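Side-chain contacts in DNA-(apurinic or apyrimidinic site) lyase (Xenopus laevis, PDB 6WCD), which cleaves DNA at abasic sites as a weak endonuclease and trims DNA ends as a 3'-to-5' exonuclease during repair of oxidative and alkylation damage: residues 116-121 and 142-147; 155-160 and 183-188; 201-206 and 210-215; 242-247 and 269-274. All coordinates share one frame; numbering follows the deposited sequence.

Contact 1. Residues 116-121 and 142-147; sequences EGRAVL and YCPRAD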
# COMPACT_ATOMS: atom_id res chain seq x y z
N GLU A 116 9.30 -9.04 -6.36
CA GLU A 116 10.04 -8.34 -5.32
C GLU A 116 9.18 -8.00 -4.10
O GLU A 116 9.60 -7.21 -3.25
CB GLU A 116 10.66 -7.05 -5.88
CG GLU A 116 11.70 -7.32 -6.94
CD GLU A 116 12.49 -6.10 -7.41
OE1 GLU A 116 12.31 -4.95 -6.88
OE2 GLU A 116 13.31 -6.29 -8.37
N GLY A 117 8.03 -8.63 -3.97
CA GLY A 117 7.22 -8.42 -2.77
C GLY A 117 6.69 -7.01 -2.63
O GLY A 117 6.72 -6.44 -1.54
N ARG A 118 6.24 -6.42 -3.72
CA ARG A 118 5.86 -5.02 -3.71
C ARG A 118 4.37 -4.72 -3.77
O ARG A 118 3.98 -3.56 -3.76
CB ARG A 118 6.52 -4.32 -4.91
CG ARG A 118 8.04 -4.29 -4.79
CD ARG A 118 8.69 -3.51 -5.94
NE ARG A 118 10.12 -3.49 -5.72
CZ ARG A 118 10.76 -2.75 -4.83
NH1 ARG A 118 12.05 -2.89 -4.64
NH2 ARG A 118 10.10 -1.82 -4.18
N ALA A 119 3.52 -5.72 -3.85
CA ALA A 119 2.08 -5.47 -3.89
C ALA A 119 1.29 -6.63 -3.29
O ALA A 119 1.60 -7.80 -3.54
CB ALA A 119 1.60 -5.25 -5.31
N VAL A 120 0.28 -6.31 -2.53
CA VAL A 120 -0.68 -7.29 -2.05
C VAL A 120 -2.06 -6.64 -2.14
O VAL A 120 -2.22 -5.44 -1.87
CB VAL A 120 -0.32 -7.83 -0.65
CG1 VAL A 120 -0.43 -6.81 0.39
CG2 VAL A 120 -1.18 -9.07 -0.30
N LEU A 121 -3.01 -7.41 -2.61
CA LEU A 121 -4.39 -6.96 -2.81
C LEU A 121 -5.32 -7.73 -1.90
O LEU A 121 -5.25 -8.97 -1.81
CB LEU A 121 -4.87 -7.16 -4.24
CG LEU A 121 -4.24 -6.19 -5.25
CD1 LEU A 121 -2.79 -6.43 -5.48
CD2 LEU A 121 -5.04 -6.24 -6.56
N TYR A 142 4.58 -1.00 -2.50
CA TYR A 142 5.88 -0.43 -2.19
C TYR A 142 6.59 -0.23 -3.51
O TYR A 142 7.19 -1.17 -4.03
CB TYR A 142 6.67 -1.34 -1.23
CG TYR A 142 8.07 -0.89 -0.87
CD1 TYR A 142 8.35 0.43 -0.57
CD2 TYR A 142 9.13 -1.77 -0.86
CE1 TYR A 142 9.64 0.86 -0.26
CE2 TYR A 142 10.41 -1.37 -0.55
CZ TYR A 142 10.67 -0.05 -0.25
OH TYR A 142 11.96 0.35 0.05
N CYS A 143 6.52 0.96 -4.06
CA CYS A 143 7.02 1.19 -5.42
C CYS A 143 8.55 1.20 -5.40
O CYS A 143 9.19 1.52 -4.38
CB CYS A 143 6.43 2.48 -5.94
SG CYS A 143 4.61 2.35 -6.23
N PRO A 144 9.17 0.81 -6.51
CA PRO A 144 10.62 0.77 -6.58
C PRO A 144 11.24 2.15 -6.67
O PRO A 144 10.57 3.19 -6.77
CB PRO A 144 10.88 0.02 -7.90
CG PRO A 144 9.56 -0.44 -8.39
CD PRO A 144 8.52 0.27 -7.72
N ARG A 145 12.55 2.11 -6.60
CA ARG A 145 13.28 3.32 -6.69
C ARG A 145 14.28 3.20 -7.83
O ARG A 145 14.83 2.15 -8.10
CB ARG A 145 14.03 3.59 -5.39
N ALA A 146 14.52 4.33 -8.48
CA ALA A 146 15.59 4.46 -9.46
C ALA A 146 16.92 4.47 -8.72
O ALA A 146 17.00 4.80 -7.53
CB ALA A 146 15.42 5.72 -10.28
N ASP A 147 17.94 4.06 -9.38
CA ASP A 147 19.25 3.88 -8.80
C ASP A 147 20.21 4.34 -9.87
O ASP A 147 20.33 3.68 -10.90
CB ASP A 147 19.47 2.42 -8.43
CG ASP A 147 20.85 2.13 -7.91
OD1 ASP A 147 21.73 3.03 -7.93
OD2 ASP A 147 21.05 0.97 -7.49

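Contact 2. Residues 155-160 and 183-188; sequences TYKLRF and DVNTSH. With BU1 (1,4-butanediol), chain G.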
# COMPACT_ATOMS: atom_id res chain seq x y z
N THR A 155 13.71 2.33 -15.43
CA THR A 155 12.72 1.72 -16.32
C THR A 155 11.80 0.79 -15.55
O THR A 155 10.58 0.85 -15.69
CB THR A 155 13.44 0.92 -17.40
OG1 THR A 155 14.38 1.75 -18.09
CG2 THR A 155 12.45 0.38 -18.40
N TYR A 156 12.37 -0.01 -14.66
CA TYR A 156 11.56 -0.88 -13.81
C TYR A 156 10.50 -0.10 -13.05
O TYR A 156 9.36 -0.50 -12.96
CB TYR A 156 12.51 -1.66 -12.88
CG TYR A 156 11.90 -2.68 -11.96
CD1 TYR A 156 11.65 -3.96 -12.40
CD2 TYR A 156 11.62 -2.39 -10.66
CE1 TYR A 156 11.05 -4.90 -11.57
CE2 TYR A 156 11.01 -3.33 -9.80
CZ TYR A 156 10.80 -4.61 -10.31
OH TYR A 156 10.20 -5.56 -9.47
N LYS A 157 10.90 1.03 -12.46
CA LYS A 157 9.98 1.82 -11.66
C LYS A 157 8.80 2.33 -12.52
O LYS A 157 7.63 2.26 -12.09
CB LYS A 157 10.75 3.00 -11.03
CG LYS A 157 9.86 3.88 -10.15
CD LYS A 157 10.66 5.09 -9.63
CE LYS A 157 9.77 5.85 -8.62
NZ LYS A 157 10.43 7.06 -8.08
N LEU A 158 9.11 2.84 -13.72
CA LEU A 158 8.06 3.40 -14.58
C LEU A 158 7.15 2.29 -15.08
O LEU A 158 5.93 2.47 -15.16
CB LEU A 158 8.68 4.20 -15.71
CG LEU A 158 9.54 5.39 -15.24
CD1 LEU A 158 10.29 6.02 -16.39
CD2 LEU A 158 8.64 6.42 -14.59
N ARG A 159 7.73 1.12 -15.39
CA ARG A 159 6.90 -0.03 -15.79
C ARG A 159 6.03 -0.53 -14.66
O ARG A 159 4.89 -0.92 -14.88
CB ARG A 159 7.79 -1.10 -16.37
CG ARG A 159 8.49 -0.68 -17.67
CD ARG A 159 7.53 -0.52 -18.79
NE ARG A 159 7.20 -1.84 -19.33
CZ ARG A 159 6.54 -2.02 -20.45
NH1 ARG A 159 6.02 -0.98 -21.08
NH2 ARG A 159 6.41 -3.26 -20.93
N PHE A 160 6.52 -0.47 -13.42
CA PHE A 160 5.71 -0.83 -12.26
C PHE A 160 4.51 0.09 -12.12
O PHE A 160 3.41 -0.36 -11.90
CB PHE A 160 6.57 -0.82 -11.01
CG PHE A 160 5.90 -1.36 -9.80
CD1 PHE A 160 5.18 -0.54 -8.94
CD2 PHE A 160 5.99 -2.70 -9.48
CE1 PHE A 160 4.55 -1.08 -7.80
CE2 PHE A 160 5.36 -3.23 -8.35
CZ PHE A 160 4.66 -2.41 -7.52
N ASP A 183 3.70 3.46 -0.43
CA ASP A 183 4.86 4.28 -0.69
C ASP A 183 5.00 4.34 -2.19
O ASP A 183 5.46 3.37 -2.83
CB ASP A 183 6.11 3.72 -0.03
CG ASP A 183 7.36 4.54 -0.30
OD1 ASP A 183 7.33 5.51 -1.14
OD2 ASP A 183 8.41 4.21 0.33
N VAL A 184 4.49 5.42 -2.75
CA VAL A 184 4.58 5.62 -4.21
C VAL A 184 5.94 6.12 -4.64
O VAL A 184 6.31 6.00 -5.83
CB VAL A 184 3.41 6.56 -4.58
CG1 VAL A 184 3.47 7.00 -6.01
CG2 VAL A 184 2.08 5.88 -4.31
N ASN A 185 6.75 6.67 -3.73
CA ASN A 185 8.11 7.08 -4.00
C ASN A 185 8.20 8.16 -5.08
O ASN A 185 9.18 8.27 -5.78
CB ASN A 185 8.98 5.86 -4.38
CG ASN A 185 10.41 6.07 -4.08
OD1 ASN A 185 10.75 6.83 -3.17
ND2 ASN A 185 11.28 5.44 -4.86
N THR A 186 7.17 9.01 -5.17
CA THR A 186 7.18 10.25 -5.95
C THR A 186 6.31 11.25 -5.18
O THR A 186 5.22 10.88 -4.71
CB THR A 186 6.56 10.07 -7.32
OG1 THR A 186 7.39 9.21 -8.13
CG2 THR A 186 6.48 11.39 -8.06
N SER A 187 6.78 12.50 -5.03
CA SER A 187 5.94 13.53 -4.47
C SER A 187 5.24 14.23 -5.62
O SER A 187 5.77 14.37 -6.70
CB SER A 187 6.75 14.52 -3.65
OG SER A 187 7.70 15.14 -4.50
N HIS A 188 4.03 14.71 -5.38
CA HIS A 188 3.21 15.13 -6.51
C HIS A 188 3.41 16.58 -6.92
O HIS A 188 3.74 16.87 -8.09
CB HIS A 188 1.75 14.86 -6.16
CG HIS A 188 0.81 15.11 -7.28
ND1 HIS A 188 -0.54 15.36 -7.08
CD2 HIS A 188 1.01 15.20 -8.63
CE1 HIS A 188 -1.13 15.58 -8.25
NE2 HIS A 188 -0.21 15.49 -9.20
C1 BU1 G . 10.55 10.17 -8.41
C2 BU1 G . 9.84 9.96 -9.75
C3 BU1 G . 10.41 8.77 -10.55
C4 BU1 G . 10.90 9.21 -11.93
O5 BU1 G . 10.49 11.53 -8.05
O6 BU1 G . 12.08 8.50 -12.23

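Contact 3. Residues 201-206 and 210-215; sequences TFEENP and WLNQFL. With BU1 (1,4-butanediol), chain G.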
# COMPACT_ATOMS: atom_id res chain seq x y z
N THR A 201 11.13 22.96 -14.67
CA THR A 201 10.93 21.59 -15.07
C THR A 201 10.43 20.64 -14.00
O THR A 201 10.73 19.46 -14.03
CB THR A 201 12.24 21.03 -15.63
N PHE A 202 9.64 21.13 -13.06
CA PHE A 202 9.15 20.27 -11.99
C PHE A 202 8.26 19.15 -12.53
O PHE A 202 8.31 18.01 -12.04
CB PHE A 202 8.39 21.10 -10.96
CG PHE A 202 7.91 20.31 -9.78
CD1 PHE A 202 8.78 19.94 -8.77
CD2 PHE A 202 6.57 19.94 -9.67
CE1 PHE A 202 8.34 19.20 -7.68
CE2 PHE A 202 6.12 19.20 -8.57
CZ PHE A 202 7.00 18.83 -7.57
N GLU A 203 7.48 19.45 -13.58
CA GLU A 203 6.61 18.48 -14.22
C GLU A 203 7.35 17.51 -15.14
O GLU A 203 6.77 16.48 -15.51
CB GLU A 203 5.53 19.20 -15.04
CG GLU A 203 4.79 20.30 -14.30
CD GLU A 203 3.79 19.77 -13.29
OE1 GLU A 203 3.97 18.63 -12.80
OE2 GLU A 203 2.83 20.51 -12.98
N GLU A 204 8.60 17.82 -15.51
CA GLU A 204 9.36 16.99 -16.46
C GLU A 204 9.64 15.58 -15.94
O GLU A 204 9.92 14.68 -16.74
CB GLU A 204 10.67 17.71 -16.80
CG GLU A 204 11.63 16.94 -17.71
CD GLU A 204 12.80 17.80 -18.18
OE1 GLU A 204 13.97 17.45 -17.90
OE2 GLU A 204 12.56 18.84 -18.83
N ASN A 205 9.56 15.37 -14.65
CA ASN A 205 9.87 14.09 -14.04
C ASN A 205 8.89 13.02 -14.52
O ASN A 205 7.68 13.20 -14.36
CB ASN A 205 9.77 14.29 -12.52
CG ASN A 205 9.94 13.02 -11.74
OD1 ASN A 205 9.21 12.03 -11.91
ND2 ASN A 205 10.89 13.05 -10.81
N PRO A 206 9.35 11.90 -15.09
CA PRO A 206 8.39 10.92 -15.66
C PRO A 206 7.49 10.26 -14.62
O PRO A 206 6.35 9.90 -14.96
CB PRO A 206 9.30 9.89 -16.36
CG PRO A 206 10.61 10.05 -15.72
CD PRO A 206 10.75 11.50 -15.36
N TRP A 210 3.43 10.60 -14.62
CA TRP A 210 2.53 9.46 -14.42
C TRP A 210 1.47 9.78 -13.39
O TRP A 210 0.27 9.57 -13.62
CB TRP A 210 3.34 8.21 -14.01
CG TRP A 210 2.40 7.11 -13.65
CD1 TRP A 210 1.69 6.36 -14.52
CD2 TRP A 210 2.00 6.74 -12.36
NE1 TRP A 210 0.88 5.50 -13.84
CE2 TRP A 210 1.02 5.73 -12.50
CE3 TRP A 210 2.36 7.14 -11.07
CZ2 TRP A 210 0.44 5.12 -11.40
CZ3 TRP A 210 1.78 6.53 -10.00
CH2 TRP A 210 0.81 5.53 -10.17
N LEU A 211 1.88 10.32 -12.24
CA LEU A 211 0.94 10.66 -11.19
C LEU A 211 -0.07 11.70 -11.66
O LEU A 211 -1.27 11.60 -11.33
CB LEU A 211 1.68 11.21 -9.98
CG LEU A 211 1.77 10.45 -8.68
CD1 LEU A 211 2.19 11.41 -7.59
CD2 LEU A 211 0.50 9.71 -8.32
N ASN A 212 0.40 12.73 -12.39
CA ASN A 212 -0.48 13.78 -12.85
C ASN A 212 -1.63 13.23 -13.67
O ASN A 212 -2.75 13.75 -13.60
CB ASN A 212 0.28 14.81 -13.69
CG ASN A 212 1.22 15.71 -12.89
OD1 ASN A 212 1.02 15.95 -11.72
ND2 ASN A 212 2.23 16.27 -13.58
N GLN A 213 -1.38 12.23 -14.52
CA GLN A 213 -2.47 11.68 -15.32
C GLN A 213 -3.24 10.59 -14.60
O GLN A 213 -4.40 10.33 -14.96
CB GLN A 213 -1.97 11.17 -16.68
CG GLN A 213 -0.91 10.12 -16.62
CD GLN A 213 -1.48 8.73 -16.44
OE1 GLN A 213 -2.45 8.33 -17.10
NE2 GLN A 213 -0.85 7.97 -15.59
N PHE A 214 -2.66 9.98 -13.57
CA PHE A 214 -3.36 8.94 -12.83
C PHE A 214 -4.38 9.54 -11.87
O PHE A 214 -5.47 8.97 -11.65
CB PHE A 214 -2.32 8.08 -12.06
CG PHE A 214 -2.90 6.91 -11.38
CD1 PHE A 214 -3.54 5.91 -12.09
CD2 PHE A 214 -2.79 6.79 -10.03
CE1 PHE A 214 -4.09 4.83 -11.48
CE2 PHE A 214 -3.34 5.68 -9.39
CZ PHE A 214 -3.97 4.71 -10.13
N LEU A 215 -4.06 10.71 -11.33
CA LEU A 215 -4.91 11.38 -10.35
C LEU A 215 -5.81 12.40 -11.02
O LEU A 215 -5.40 13.08 -11.96
CB LEU A 215 -4.07 12.08 -9.28
CG LEU A 215 -3.16 11.18 -8.46
CD1 LEU A 215 -2.36 12.00 -7.49
CD2 LEU A 215 -3.95 10.15 -7.71
C1 BU1 G . 10.55 10.17 -8.41
C2 BU1 G . 9.84 9.96 -9.75
C3 BU1 G . 10.41 8.77 -10.55
C4 BU1 G . 10.90 9.21 -11.93
O5 BU1 G . 10.49 11.53 -8.05
O6 BU1 G . 12.08 8.50 -12.23

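Contact 4. Residues 242-247 and 269-274; sequences SFRYFH and GTRIDY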
# COMPACT_ATOMS: atom_id res chain seq x y z
N SER A 242 -6.44 11.34 -1.34
CA SER A 242 -7.44 11.67 -0.33
C SER A 242 -6.93 12.72 0.64
O SER A 242 -7.70 13.52 1.14
CB SER A 242 -7.88 10.40 0.41
OG SER A 242 -6.85 9.78 1.21
N PHE A 243 -5.65 12.67 1.00
CA PHE A 243 -5.14 13.69 1.89
C PHE A 243 -5.43 15.08 1.35
O PHE A 243 -5.85 15.97 2.09
CB PHE A 243 -3.64 13.54 2.12
CG PHE A 243 -3.04 14.61 3.02
CD1 PHE A 243 -3.34 14.68 4.36
CD2 PHE A 243 -2.17 15.54 2.51
CE1 PHE A 243 -2.86 15.71 5.15
CE2 PHE A 243 -1.66 16.53 3.28
CZ PHE A 243 -1.99 16.63 4.60
N ARG A 244 -5.21 15.30 0.04
CA ARG A 244 -5.41 16.63 -0.51
C ARG A 244 -6.87 16.95 -0.78
O ARG A 244 -7.23 18.12 -0.90
CB ARG A 244 -4.59 16.77 -1.80
CG ARG A 244 -3.13 16.86 -1.52
CD ARG A 244 -2.73 18.08 -0.69
NE ARG A 244 -1.29 18.07 -0.45
CZ ARG A 244 -0.68 18.80 0.48
NH1 ARG A 244 -1.36 19.53 1.33
NH2 ARG A 244 0.63 18.71 0.60
N TYR A 245 -7.74 15.95 -0.87
CA TYR A 245 -9.15 16.21 -0.93
C TYR A 245 -9.60 16.95 0.32
O TYR A 245 -10.43 17.85 0.27
CB TYR A 245 -9.91 14.88 -1.09
CG TYR A 245 -11.40 15.02 -1.31
CD1 TYR A 245 -12.29 14.91 -0.26
CD2 TYR A 245 -11.91 15.21 -2.59
CE1 TYR A 245 -13.66 15.02 -0.46
CE2 TYR A 245 -13.27 15.31 -2.78
CZ TYR A 245 -14.13 15.24 -1.73
OH TYR A 245 -15.49 15.35 -1.93
N PHE A 246 -9.02 16.57 1.48
CA PHE A 246 -9.44 17.18 2.74
C PHE A 246 -8.53 18.30 3.21
O PHE A 246 -8.97 19.14 3.98
CB PHE A 246 -9.55 16.08 3.80
CG PHE A 246 -10.67 15.10 3.55
CD1 PHE A 246 -11.98 15.46 3.80
CD2 PHE A 246 -10.41 13.87 3.02
CE1 PHE A 246 -13.01 14.57 3.56
CE2 PHE A 246 -11.43 13.01 2.78
CZ PHE A 246 -12.71 13.36 3.05
N HIS A 247 -7.27 18.31 2.77
CA HIS A 247 -6.27 19.28 3.24
C HIS A 247 -5.50 19.85 2.05
O HIS A 247 -4.28 19.64 1.91
CB HIS A 247 -5.33 18.58 4.22
CG HIS A 247 -6.09 17.96 5.34
ND1 HIS A 247 -6.72 18.73 6.30
CD2 HIS A 247 -6.43 16.68 5.58
CE1 HIS A 247 -7.39 17.93 7.11
NE2 HIS A 247 -7.23 16.68 6.71
N GLY A 269 12.03 16.92 4.62
CA GLY A 269 11.18 15.80 4.24
C GLY A 269 10.36 15.96 2.98
O GLY A 269 10.38 16.99 2.31
N THR A 270 9.60 14.90 2.68
CA THR A 270 8.77 14.81 1.48
C THR A 270 7.53 14.01 1.81
O THR A 270 7.57 13.16 2.69
CB THR A 270 9.51 14.13 0.33
OG1 THR A 270 10.84 14.65 0.22
CG2 THR A 270 8.77 14.39 -0.94
N ARG A 271 6.43 14.26 1.07
CA ARG A 271 5.21 13.44 1.20
C ARG A 271 5.18 12.44 0.02
O ARG A 271 4.99 12.86 -1.14
CB ARG A 271 3.94 14.27 1.22
CG ARG A 271 2.68 13.37 1.55
CD ARG A 271 1.40 14.18 1.70
NE ARG A 271 1.02 14.76 0.43
CZ ARG A 271 0.08 14.30 -0.38
NH1 ARG A 271 -0.65 13.25 -0.05
NH2 ARG A 271 -0.10 14.89 -1.55
N ILE A 272 5.42 11.16 0.30
CA ILE A 272 5.50 10.13 -0.73
C ILE A 272 4.61 8.93 -0.38
O ILE A 272 4.62 7.92 -1.13
CB ILE A 272 6.94 9.67 -1.03
CG1 ILE A 272 7.63 9.17 0.25
CG2 ILE A 272 7.71 10.80 -1.75
CD1 ILE A 272 8.96 8.49 -0.04
N ASP A 273 3.87 9.02 0.70
CA ASP A 273 2.92 7.99 1.14
C ASP A 273 1.50 8.53 0.99
O ASP A 273 1.17 9.62 1.46
CB ASP A 273 3.25 7.66 2.57
CG ASP A 273 4.66 7.09 2.71
OD1 ASP A 273 4.87 5.88 2.32
OD2 ASP A 273 5.60 7.80 3.15
N TYR A 274 0.67 7.74 0.34
CA TYR A 274 -0.63 8.14 -0.10
C TYR A 274 -1.69 7.14 0.25
O TYR A 274 -1.45 5.94 0.37
CB TYR A 274 -0.66 8.29 -1.64
CG TYR A 274 0.28 9.28 -2.24
CD1 TYR A 274 -0.18 10.50 -2.66
CD2 TYR A 274 1.59 8.96 -2.49
CE1 TYR A 274 0.64 11.40 -3.30
CE2 TYR A 274 2.42 9.87 -3.08
CZ TYR A 274 1.95 11.07 -3.51
OH TYR A 274 2.73 12.00 -4.16
O HOH W 1 -0.40 17.57 -3.46

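Contact 1. Residues 116-121 and 142-147
R118 and Y142 meet twice, once through the backbone and once through the arginine side chain. The Y142 amide donates to R118 O at 2.9 Å. The R118 guanidinium then reaches back and donates from NH2 to Y142 O at 3.0 Å. This second bond is fairly straight, with an N-H...O angle of 160°. The oxygen lies close to the guanidinium plane, but the donor stands above the carbonyl plane, so the bond is not on a lone pair. R118 places CG beside its own backbone N (chi1 -66°) and then runs extended to NE, which carries CG and CD past Y142 O. R118 NH2 also lies 3.5 Å from CD2 of the Y142 ring. The ring and guanidinium planes are 31° apart, and the approach is oblique.

P144 CA sits over one face of the guanidinium, toward its rim, 3.6 Å from R118 NH2, and P144 CG packs against R118 CD at 4.0 Å. At the far edge, E116 OE1 accepts from both NE and NH1, with R118 NE at 2.9 Å. This side-on grip in the guanidinium plane limits rotation of the group. E116 also forms a salt bridge with R153, so the buried arginine charge belongs to a small ion network.

The contact joins the start of strand 119-127 to the loop that follows strand 133-142, its antiparallel neighbour in the sheet. It lies beside the metal site of the DNase I-like endonuclease/exonuclease/phosphatase fold. Y142, probably an active-site residue by similarity, has its side chain against E34 and about 4 Å from the bound magnesium ion.

Contact 2. Residues 155-160 and 183-188
A single lysine side chain spans almost the whole gap between helix and loop, whose nearest CA atoms, those of K157 and N185, are 9.5 Å apart. K157 is fully extended from CB to NZ. With CG opposite the backbone N (chi1 -179°), the chain leaves the helix straight toward the loop. Its NZ donates to the backbone O of N185 at 2.9 Å. The ammonium stands above that carbonyl plane, 38° out of it. The N185 amide lies alongside, with ND2 3.7 Å from NZ of K157, but ND2 gives its hydrogen bond to P144 O.

The contact ties helix 152-173 to the loop after strand 177-181 in the DNase I-like fold. This loop carries D183, an active-site proton donor/acceptor, and N185, a likely transition-state stabilizer by similarity. An alanine in place of K157 would probably leave the N185 carbonyl without its charged donor and the loop less firmly tied to the helix.

T186 OG1 is 3.7 Å from K157 NZ and is hydrogen-bonded to Y161 OH. A bound 1,4-butanediol lies beside both side chains, unusually close to them, so its exact placing is doubtful. N205 also lines this pocket.

Contact 3. Residues 201-206 and 210-215
Helix 206-214 and the loop leading into it form this surface contact. E203 and N212 join the two by their side chains. N212 ND2 donates to E203 OE1 at 3.0 Å, with an N-H...O angle of 159°. OE1 lies near the amide plane, but the donor comes from above the carboxylate plane. The two flat groups are nearly perpendicular, 80° apart. E203 is bent at chi2 (-74°), which brings its carboxylate back toward the helix. The glutamate is poorly ordered, so this bond may be mobile.

N205 is the N-cap of the helix. Its OD1 accepts from the backbone N of R208, and its ND2 donates to O5 of the bound 1,4-butanediol at 3.2 Å. The first turn closes with W210 N donating to P206 O at 3.0 Å.

An alanine in place of N212 would probably leave the E203 carboxylate without this donor and freer to turn. The other end of the N212 amide, OD1, has a weak bond from H188 NE2. Further along, the W210 indole stacks on Y161 of helix 152-173, and P206 touches K154 and L158 of that helix.

Contact 4. Residues 242-247 and 269-274
F243 and R244 both press on the guanidinium of R271. F243 CD2 lies over one face of it, toward the rim, 3.9 Å from R271 CZ, and F243 CB is 3.7 Å from R271 NH1. The ring and guanidinium planes are 39° apart, so the two groups do not stack flat. R271 reaches this place by a bend at chi3 (67°), which turns the guanidinium toward the helix.

The second arginine comes from the opposite direction. R244 NE is 3.6 Å from R271 NH2, and the two guanidinium planes are nearly perpendicular, 82° apart. One water bridges R244 NE and R271 NH2, accepting a weak bond from each.

The close approach of two like charges is probably offset by aspartates just outside. D192 forms salt bridges with R244 NH2 and R271 NE, and so holds both arginines. D241 forms another with R271 NH2. R244 is fixed further by the end of its own segment: its NH1 donates at 3.0 Å to O of H247, the residue just after the helix, almost in line with the carbonyl bond. F243 CE2 lies over one face of the R244 guanidinium. H247 CB sits over the rim of the F243 ring, on the face turned away from R271.

R271 is two residues from D273, a residue important for catalysis by similarity, which is hydrogen-bonded to H300. The contact sets short helix 242-246 against strand 269-278 of the larger sheet. F243 also touches I291 of strand 286-291 and A253 in a loop, while strand 239-241 pairs antiparallel with strand 269-278 just before the helix.

Contacts 1, 2 and 4 are buried, whereas contact 3 lies on the surface, its centre about 20 Å from the centre of the chain. Contacts 1 and 4 both reach the larger sheet and both turn on a buried arginine. In contact 1 it bonds across to a backbone carbonyl; in contact 4 two arginines depend on outside aspartates. Contact 2 uses one lysine, and contact 3 an uncharged amide with a poorly ordered glutamate. Contact 2 connects the others: C143 N bonds to D183 O, V184 N to I272 O, and H188 packs on helix 206-214. Contacts 2 and 3 also share the 1,4-butanediol. Contacts 1 and 3 do not touch.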